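Potential RNA-dependent RNA polymerase (Human picobirnavirus, PDB 5I62) catalyses RNA-templated RNA synthesis from ribonucleoside triphosphates, probably serving both transcription and genome replication in a small double-stranded RNA virus. Local coordinates at residues E32-P37 / P78-L83; T36-G41 / R425-E430. One frame throughout, in Å; residues are numbered along the deposited sequence.

Contact 1 (E32-P37 / P78-L83)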
loop_
_atom_site.group_PDB
_atom_site.type_symbol
_atom_site.label_atom_id
_atom_site.label_comp_id
_atom_site.label_asym_id
_atom_site.label_seq_id
_atom_site.Cartn_x
_atom_site.Cartn_y
_atom_site.Cartn_z
ATOM N N GLU A 32 8.410 22.735 -0.584
ATOM C CA GLU A 32 7.985 23.216 0.729
ATOM C C GLU A 32 7.658 22.078 1.691
ATOM O O GLU A 32 7.069 21.067 1.304
ATOM C CB GLU A 32 6.746 24.104 0.613
ATOM C CG GLU A 32 6.920 25.298 -0.254
ATOM C CD GLU A 32 7.860 26.311 0.365
ATOM O OE1 GLU A 32 8.865 26.650 -0.296
ATOM O OE2 GLU A 32 7.613 26.748 1.520
ATOM N N VAL A 33 8.015 22.275 2.958
ATOM C CA VAL A 33 7.603 21.392 4.043
ATOM C C VAL A 33 6.266 21.900 4.556
ATOM O O VAL A 33 6.172 23.053 4.980
ATOM C CB VAL A 33 8.650 21.369 5.171
ATOM C CG1 VAL A 33 8.150 20.534 6.362
ATOM C CG2 VAL A 33 9.993 20.837 4.659
ATOM N N TYR A 34 5.236 21.055 4.511
ATOM C CA TYR A 34 3.895 21.424 4.954
ATOM C C TYR A 34 3.691 20.976 6.395
ATOM O O TYR A 34 3.647 19.777 6.689
ATOM C CB TYR A 34 2.825 20.823 4.042
ATOM C CG TYR A 34 2.876 21.386 2.647
ATOM C CD1 TYR A 34 3.290 22.693 2.431
ATOM C CD2 TYR A 34 2.504 20.623 1.550
ATOM C CE1 TYR A 34 3.352 23.224 1.163
ATOM C CE2 TYR A 34 2.561 21.144 0.279
ATOM C CZ TYR A 34 2.980 22.450 0.092
ATOM O OH TYR A 34 3.037 22.978 -1.179
ATOM N N ARG A 35 3.547 21.943 7.287
ATOM C CA ARG A 35 3.306 21.704 8.699
ATOM C C ARG A 35 1.835 21.992 8.984
ATOM O O ARG A 35 1.290 22.988 8.494
ATOM C CB ARG A 35 4.238 22.601 9.507
ATOM C CG ARG A 35 4.147 22.531 10.982
ATOM C CD ARG A 35 4.992 21.436 11.634
ATOM N NE ARG A 35 4.970 21.763 13.050
ATOM C CZ ARG A 35 3.918 21.572 13.846
ATOM N NH1 ARG A 35 2.819 20.965 13.385
ATOM N NH2 ARG A 35 3.979 21.965 15.112
ATOM N N THR A 36 1.176 21.099 9.723
ATOM C CA THR A 36 -0.229 21.281 10.090
ATOM C C THR A 36 -0.317 22.286 11.241
ATOM O O THR A 36 0.693 22.696 11.814
ATOM C CB THR A 36 -0.856 19.941 10.494
ATOM O OG1 THR A 36 -0.304 19.536 11.750
ATOM C CG2 THR A 36 -0.627 18.842 9.441
ATOM N N PRO A 37 -1.529 22.704 11.629
ATOM C CA PRO A 37 -1.666 23.563 12.822
ATOM C C PRO A 37 -1.445 22.842 14.147
ATOM O O PRO A 37 -1.511 23.481 15.199
ATOM C CB PRO A 37 -3.112 24.082 12.729
ATOM C CG PRO A 37 -3.613 23.700 11.378
ATOM C CD PRO A 37 -2.815 22.527 10.928
ATOM N N PRO A 78 9.318 15.546 7.557
ATOM C CA PRO A 78 8.450 16.033 6.474
ATOM C C PRO A 78 7.964 14.899 5.583
ATOM O O PRO A 78 8.583 13.835 5.496
ATOM C CB PRO A 78 9.357 16.998 5.697
ATOM C CG PRO A 78 10.441 17.408 6.690
ATOM C CD PRO A 78 10.652 16.180 7.550
ATOM N N MET A 79 6.830 15.142 4.922
ATOM C CA MET A 79 6.290 14.247 3.906
ATOM C C MET A 79 5.967 14.931 2.585
ATOM O O MET A 79 5.618 14.243 1.620
ATOM C CB MET A 79 5.003 13.574 4.400
ATOM C CG MET A 79 5.116 12.941 5.746
ATOM S SD MET A 79 3.477 12.696 6.457
ATOM C CE MET A 79 2.868 11.397 5.389
ATOM N N SER A 80 6.057 16.249 2.509
ATOM C CA SER A 80 5.548 16.969 1.356
ATOM C C SER A 80 6.606 17.269 0.309
ATOM O O SER A 80 6.259 17.711 -0.791
ATOM C CB SER A 80 4.915 18.272 1.822
ATOM O OG SER A 80 5.902 19.076 2.446
ATOM N N VAL A 81 7.882 17.091 0.632
ATOM C CA VAL A 81 8.935 17.556 -0.267
ATOM C C VAL A 81 9.034 16.584 -1.433
ATOM O O VAL A 81 9.490 15.445 -1.281
ATOM C CB VAL A 81 10.281 17.723 0.450
ATOM C CG1 VAL A 81 11.356 18.153 -0.543
ATOM C CG2 VAL A 81 10.154 18.743 1.577
ATOM N N MET A 82 8.616 17.045 -2.599
ATOM C CA MET A 82 8.645 16.273 -3.826
ATOM C C MET A 82 9.793 16.764 -4.709
ATOM O O MET A 82 9.818 17.932 -5.113
ATOM C CB MET A 82 7.290 16.406 -4.527
ATOM C CG MET A 82 7.243 15.838 -5.909
ATOM S SD MET A 82 5.664 16.266 -6.708
ATOM C CE MET A 82 5.801 15.252 -8.158
ATOM N N LEU A 83 10.734 15.877 -5.016
ATOM C CA LEU A 83 11.891 16.271 -5.793
ATOM C C LEU A 83 11.502 16.514 -7.250
ATOM O O LEU A 83 10.515 15.958 -7.738
ATOM C CB LEU A 83 12.977 15.206 -5.719
ATOM C CG LEU A 83 13.635 14.907 -4.362
ATOM C CD1 LEU A 83 14.722 13.864 -4.522
ATOM C CD2 LEU A 83 14.203 16.175 -3.745
HETATM O O HOH W 1 5.310 17.590 5.482
#

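Contact 2 (T36-G41 / R425-E430)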
loop_
_atom_site.group_PDB
_atom_site.type_symbol
_atom_site.label_atom_id
_atom_site.label_comp_id
_atom_site.label_asym_id
_atom_site.label_seq_id
_atom_site.Cartn_x
_atom_site.Cartn_y
_atom_site.Cartn_z
ATOM N N THR A 36 1.176 21.099 9.723
ATOM C CA THR A 36 -0.229 21.281 10.090
ATOM C C THR A 36 -0.317 22.286 11.241
ATOM O O THR A 36 0.693 22.696 11.814
ATOM C CB THR A 36 -0.856 19.941 10.494
ATOM O OG1 THR A 36 -0.304 19.536 11.750
ATOM C CG2 THR A 36 -0.627 18.842 9.441
ATOM N N PRO A 37 -1.529 22.704 11.629
ATOM C CA PRO A 37 -1.666 23.563 12.822
ATOM C C PRO A 37 -1.445 22.842 14.147
ATOM O O PRO A 37 -1.511 23.481 15.199
ATOM C CB PRO A 37 -3.112 24.082 12.729
ATOM C CG PRO A 37 -3.613 23.700 11.378
ATOM C CD PRO A 37 -2.815 22.527 10.928
ATOM N N PHE A 38 -1.188 21.540 14.128
ATOM C CA PHE A 38 -0.986 20.771 15.352
ATOM C C PHE A 38 0.191 21.328 16.151
ATOM O O PHE A 38 1.312 21.399 15.646
ATOM C CB PHE A 38 -0.747 19.310 14.970
ATOM C CG PHE A 38 -0.641 18.366 16.132
ATOM C CD1 PHE A 38 -1.728 18.140 16.968
ATOM C CD2 PHE A 38 0.527 17.648 16.348
ATOM C CE1 PHE A 38 -1.630 17.244 18.033
ATOM C CE2 PHE A 38 0.631 16.755 17.403
ATOM C CZ PHE A 38 -0.458 16.549 18.245
ATOM N N TYR A 39 -0.066 21.709 17.404
ATOM C CA TYR A 39 0.945 22.333 18.263
ATOM C C TYR A 39 1.672 23.469 17.535
ATOM O O TYR A 39 2.898 23.589 17.570
ATOM C CB TYR A 39 1.935 21.300 18.803
ATOM C CG TYR A 39 1.433 20.614 20.053
ATOM C CD1 TYR A 39 1.280 21.328 21.230
ATOM C CD2 TYR A 39 1.137 19.254 20.064
ATOM C CE1 TYR A 39 0.826 20.724 22.379
ATOM C CE2 TYR A 39 0.682 18.632 21.214
ATOM C CZ TYR A 39 0.524 19.377 22.368
ATOM O OH TYR A 39 0.072 18.786 23.525
ATOM N N LYS A 40 0.891 24.312 16.869
ATOM C CA LYS A 40 1.452 25.475 16.199
ATOM C C LYS A 40 2.306 26.282 17.167
ATOM O O LYS A 40 1.951 26.459 18.333
ATOM C CB LYS A 40 0.332 26.333 15.625
ATOM C CG LYS A 40 0.815 27.507 14.801
ATOM C CD LYS A 40 -0.379 28.313 14.333
ATOM C CE LYS A 40 0.030 29.531 13.521
ATOM N NZ LYS A 40 -1.187 30.320 13.178
ATOM N N GLY A 41 3.462 26.747 16.685
ATOM C CA GLY A 41 4.418 27.427 17.533
ATOM C C GLY A 41 5.444 26.527 18.185
ATOM O O GLY A 41 6.373 27.035 18.828
ATOM N N ARG A 425 2.938 12.249 11.828
ATOM C CA ARG A 425 1.887 12.417 10.830
ATOM C C ARG A 425 0.884 13.486 11.241
ATOM O O ARG A 425 0.323 14.172 10.383
ATOM C CB ARG A 425 1.179 11.094 10.589
ATOM C CG ARG A 425 2.114 10.069 10.024
ATOM C CD ARG A 425 1.397 8.951 9.330
ATOM N NE ARG A 425 2.367 8.216 8.533
ATOM C CZ ARG A 425 2.075 7.568 7.415
ATOM N NH1 ARG A 425 0.824 7.562 6.963
ATOM N NH2 ARG A 425 3.029 6.930 6.752
ATOM N N LEU A 426 0.612 13.615 12.541
ATOM C CA LEU A 426 -0.256 14.696 12.997
ATOM C C LEU A 426 0.378 16.055 12.719
ATOM O O LEU A 426 -0.322 17.034 12.425
ATOM C CB LEU A 426 -0.550 14.529 14.484
ATOM C CG LEU A 426 -1.438 13.343 14.852
ATOM C CD1 LEU A 426 -1.520 13.189 16.364
ATOM C CD2 LEU A 426 -2.822 13.495 14.242
ATOM N N ALA A 427 1.705 16.134 12.801
ATOM C CA ALA A 427 2.388 17.416 12.693
ATOM C C ALA A 427 2.718 17.797 11.252
ATOM O O ALA A 427 2.831 18.988 10.938
ATOM C CB ALA A 427 3.665 17.389 13.533
ATOM N N MET A 428 2.843 16.818 10.365
ATOM C CA MET A 428 3.352 17.014 9.014
ATOM C C MET A 428 2.397 16.393 8.015
ATOM O O MET A 428 1.936 15.271 8.217
ATOM C CB MET A 428 4.719 16.367 8.844
ATOM C CG MET A 428 5.785 16.953 9.714
ATOM S SD MET A 428 6.312 18.462 8.922
ATOM C CE MET A 428 7.785 18.835 9.881
ATOM N N GLN A 429 2.129 17.088 6.918
ATOM C CA GLN A 429 1.235 16.530 5.923
ATOM C C GLN A 429 1.911 16.461 4.564
ATOM O O GLN A 429 2.902 17.145 4.291
ATOM C CB GLN A 429 -0.067 17.325 5.829
ATOM C CG GLN A 429 0.118 18.771 5.471
ATOM C CD GLN A 429 -1.136 19.569 5.756
ATOM O OE1 GLN A 429 -2.164 19.000 6.149
ATOM N NE2 GLN A 429 -1.071 20.889 5.554
ATOM N N GLU A 430 1.340 15.609 3.716
ATOM C CA GLU A 430 1.901 15.339 2.400
ATOM C C GLU A 430 1.525 16.408 1.384
ATOM O O GLU A 430 2.300 16.705 0.472
ATOM C CB GLU A 430 1.402 13.987 1.917
ATOM C CG GLU A 430 2.012 13.542 0.626
ATOM C CD GLU A 430 1.601 12.131 0.288
ATOM O OE1 GLU A 430 0.919 11.486 1.124
ATOM O OE2 GLU A 430 1.953 11.677 -0.815
#

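Contact 1 (E32-P37 / P78-L83)
With chi1 at 62°, the hydroxyl of Ser80 sits between its own backbone N and carbonyl carbon and points at the backbone of residues 32-34, while Val33, its CG1 anti to the backbone N (chi1 175°), sets one methyl on Pro78 and the other against both Val81 and Pro78. Ser80 OG donates to Glu32 O at 2.6 Å, lying in the carbonyl plane on a lone pair, and accepts from Tyr34 N at 2.9 Å along a somewhat bent N-H path of 143°. One hydroxyl thus bridges the carbonyl before Val33 and the amide after it, which fixes its rotation and pairs two main-chain groups at once. A water adds to the grip: it accepts from Met79 N at 2.9 Å, donates to Tyr34 O at 3.0 Å and reaches Ser80 OG through a weak bond. In the polymerase fold this is where the loop between helices 63-73 and 89-97 meets the short, weakly bonded strand at about 34-35, whose neighbour in a two-stranded antiparallel sheet is strand 428-429. The apolar half of the contact belongs to Val33. Its CG1 rests on the Pro78 ring, 3.8 Å from Pro78 CB, and CG2 meets Val81 CG2 at 3.7 Å while also brushing Pro78. The Tyr34 ring approaches Ser80 CB obliquely, with Tyr34 CD2 3.4 Å away. Gln200 holds the far part of the loop, bonding Val81 O and Leu83 N through its side-chain amide, and Gln30 pairs with the backbone of Met82.

Contact 2 (T36-G41 / R425-E430)
Thr36 OG1 donates to Leu426 O at 2.6 Å, approaching in the carbonyl plane, and accepts from Phe38 N at 3.2 Å. The second bond closes an ST turn, so the hydroxyl both shapes its own loop and ties it to the end of helix 419-427. Beside it, Thr36 N donates to Ala427 O at 2.9 Å, nearly straight at 166° but from above the carbonyl plane. Met428 has already left helical geometry, and these carbonyls at the helix C-terminus are taken up by the incoming loop; Arg35 NH1 also bonds Ala427 O. Thr36 CG2 packs between Leu426 O and the Gln429 side chain, 3.6 Å from Gln429 OE1. A chi1 of -175° swings the Phe38 ring away from its own N, toward the helix end, where one face meets Leu426 CB in a CH-pi contact, 4.0 Å from the centroid; CD2 of the adjacent Tyr39 lies over the opposite face, toward its rim. Ile47 of helix 44-55 touches the same Phe38 side chain, and Tyr447 packs on Thr36 and Leu426. A hydroxyl, an amide and a guanidinium N-H thus gather at the C-terminal carbonyls, where the helix dipole would probably strengthen their bonds.

Overall arrangement
Both contacts draw on the chain around strand 34-35, with centres about 10 Å apart; their segments overlap at Thr36 and Pro37, of which Thr36 works in contact 2. A probable backbone bond from Gln429 N to Tyr34 O joins them through the small antiparallel sheet, and Ser80 CB packs against the backbone of Gln429 and Glu430, so residues 78-83 and 425-430 also meet. Contact 2 is buried, whereas contact 1 is partly buried, with Glu32 exposed. In each a hydroxyl both donates and accepts: the serine of contact 1 comes from the partner loop and pairs with an extended backbone, the threonine of contact 2 belongs to 36-41 and meets a helix end. Contact 1 adds aliphatic packing with an oblique tyrosine ring, contact 2 a CH-pi contact on a phenylalanine face.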